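Local coordinates for protein quercetin 2,3-dioxygenase (Escherichia coli, PDB 1TQ5) that cleaves the flavonol quercetin with dioxygen in vitro, as a metal-dependent 2,3-dioxygenase of the pirin family, though its physiological role is unknown, at residues T23-N28 and N33-S38. Residues are numbered along the deposited sequence; the frame is centred on the assembly and turned at random.
Sequences TFSFAN and NFMGFS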
loop_
_atom_site.group_PDB
_atom_site.type_symbol
_atom_site.label_atom_id
_atom_site.label_comp_id
_atom_site.label_asym_id
_atom_site.label_seq_id
_atom_site.Cartn_x
_atom_site.Cartn_y
_atom_site.Cartn_z
ATOM N N THR A 23 2.731 -7.054 6.855
ATOM C CA THR A 23 3.408 -7.771 5.788
ATOM C C THR A 23 4.909 -7.859 6.066
ATOM O O THR A 23 5.544 -8.862 5.736
ATOM C CB THR A 23 3.187 -7.092 4.431
ATOM O OG1 THR A 23 1.810 -7.224 4.053
ATOM C CG2 THR A 23 4.070 -7.724 3.367
ATOM N N PHE A 24 5.465 -6.804 6.664
ATOM C CA PHE A 24 6.894 -6.736 6.986
ATOM C C PHE A 24 7.087 -6.437 8.466
ATOM O O PHE A 24 6.162 -5.978 9.144
ATOM C CB PHE A 24 7.591 -5.608 6.210
ATOM C CG PHE A 24 7.410 -5.676 4.723
ATOM C CD1 PHE A 24 8.070 -6.638 3.972
ATOM C CD2 PHE A 24 6.562 -4.785 4.076
ATOM C CE1 PHE A 24 7.889 -6.720 2.600
ATOM C CE2 PHE A 24 6.371 -4.857 2.704
ATOM C CZ PHE A 24 7.038 -5.830 1.963
ATOM N N SER A 25 8.305 -6.681 8.949
ATOM C CA SER A 25 8.653 -6.409 10.337
ATOM C C SER A 25 8.116 -5.023 10.681
ATOM O O SER A 25 8.372 -4.049 9.961
ATOM C CB SER A 25 10.175 -6.426 10.517
ATOM O OG SER A 25 10.730 -7.639 10.042
ATOM N N PHE A 26 7.364 -4.936 11.769
ATOM C CA PHE A 26 6.781 -3.670 12.196
ATOM C C PHE A 26 6.781 -3.579 13.718
ATOM O O PHE A 26 6.375 -4.517 14.402
ATOM C CB PHE A 26 5.342 -3.556 11.692
ATOM C CG PHE A 26 4.749 -2.185 11.855
ATOM C CD1 PHE A 26 5.110 -1.151 10.999
ATOM C CD2 PHE A 26 3.831 -1.923 12.865
ATOM C CE1 PHE A 26 4.561 0.125 11.148
ATOM C CE2 PHE A 26 3.277 -0.647 13.022
ATOM C CZ PHE A 26 3.646 0.375 12.161
ATOM N N ALA A 27 7.233 -2.446 14.240
ATOM C CA ALA A 27 7.269 -2.239 15.684
ATOM C C ALA A 27 7.940 -3.419 16.379
ATOM O O ALA A 27 9.136 -3.645 16.207
ATOM C CB ALA A 27 5.855 -2.049 16.214
ATOM N N ASN A 28 7.158 -4.176 17.146
ATOM C CA ASN A 28 7.675 -5.332 17.878
ATOM C C ASN A 28 7.622 -6.649 17.104
ATOM O O ASN A 28 8.031 -7.694 17.617
ATOM C CB ASN A 28 6.919 -5.495 19.201
ATOM C CG ASN A 28 7.116 -4.314 20.133
ATOM O OD1 ASN A 28 8.249 -3.945 20.452
ATOM N ND2 ASN A 28 6.013 -3.718 20.579
ATOM N N ASN A 33 12.923 -12.801 6.897
ATOM C CA ASN A 33 12.938 -12.728 5.439
ATOM C C ASN A 33 12.323 -11.421 4.946
ATOM O O ASN A 33 12.933 -10.691 4.163
ATOM C CB ASN A 33 12.172 -13.910 4.848
ATOM C CG ASN A 33 12.777 -15.248 5.237
ATOM O OD1 ASN A 33 12.057 -16.204 5.514
ATOM N ND2 ASN A 33 14.106 -15.321 5.249
ATOM N N PHE A 34 11.111 -11.133 5.404
ATOM C CA PHE A 34 10.420 -9.917 5.004
ATOM C C PHE A 34 10.719 -8.753 5.947
ATOM O O PHE A 34 9.933 -8.428 6.837
ATOM C CB PHE A 34 8.908 -10.177 4.918
ATOM C CG PHE A 34 8.535 -11.205 3.882
ATOM C CD1 PHE A 34 8.612 -12.565 4.170
ATOM C CD2 PHE A 34 8.157 -10.814 2.598
ATOM C CE1 PHE A 34 8.321 -13.519 3.201
ATOM C CE2 PHE A 34 7.864 -11.761 1.613
ATOM C CZ PHE A 34 7.946 -13.120 1.917
HETATM N N MSE A 35 11.879 -8.138 5.743
HETATM C CA MSE A 35 12.321 -7.004 6.545
HETATM C C MSE A 35 11.837 -5.706 5.903
HETATM O O MSE A 35 11.584 -4.712 6.585
HETATM C CB MSE A 35 13.851 -6.968 6.621
HETATM C CG MSE A 35 14.502 -8.132 7.352
HETATM SE SE MSE A 35 14.096 -8.228 9.114
HETATM C CE MSE A 35 13.814 -6.493 9.537
ATOM N N GLY A 36 11.716 -5.735 4.581
ATOM C CA GLY A 36 11.291 -4.574 3.820
ATOM C C GLY A 36 11.755 -4.812 2.398
ATOM O O GLY A 36 12.907 -5.191 2.182
ATOM N N PHE A 37 10.872 -4.584 1.427
ATOM C CA PHE A 37 11.186 -4.824 0.019
ATOM C C PHE A 37 11.549 -3.548 -0.734
ATOM O O PHE A 37 10.671 -2.798 -1.163
ATOM C CB PHE A 37 9.981 -5.503 -0.643
ATOM C CG PHE A 37 10.281 -6.119 -1.975
ATOM C CD1 PHE A 37 11.064 -7.261 -2.067
ATOM C CD2 PHE A 37 9.758 -5.571 -3.139
ATOM C CE1 PHE A 37 11.319 -7.852 -3.298
ATOM C CE2 PHE A 37 10.007 -6.155 -4.375
ATOM C CZ PHE A 37 10.789 -7.300 -4.455
ATOM N N SER A 38 12.848 -3.321 -0.917
ATOM C CA SER A 38 13.341 -2.118 -1.586
ATOM C C SER A 38 12.832 -0.905 -0.802
ATOM O O SER A 38 12.943 -0.876 0.424
ATOM C CB SER A 38 12.857 -2.061 -3.041
ATOM O OG SER A 38 13.393 -0.928 -3.713
#
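Phe24 and Ser25 pack against Phe34–Phe37 in a loop-closing contact, aromatic inside and polar at its outer end, where the chain leaves strand 18-22 and folds back on itself before strand 40-48 of the pirin bicupin. Phe24 buries more surface here than any other residue. With CG anti to the carbonyl carbon (chi1 -55°), its ring lies against the returning backbone: Gly36 CA sits over one face, a CH-pi contact 4.3 Å from the ring centroid, and Thr23 CG2 covers the opposite face, 3.7 Å above the plane. Phe24 CZ meets Phe37 CB at 3.9 Å, and the ring also meets that of Trp184 in strand 182-187. The Phe34 side chain crosses that of Phe24 at about a right angle, presenting its ring edge to Phe24 CE1. A leucine in place of Phe24 would probably lose the CH-pi contact and open a gap beside Phe37 and Trp184. Phe34, the centre of an inverse gamma turn, offers its O to Ser25 N at 3.2 Å, nearly in line with the carbonyl (162°). Ser25 OG accepts a hydrogen bond from Asp31 N, its main partner, and gives only a weak one to Phe34 O; the CE methyl of selenomethionine Met35 lies 3.3 Å from Ser25 OG. One carbonyl thus ties the loop's two arms together beside a largely apolar core.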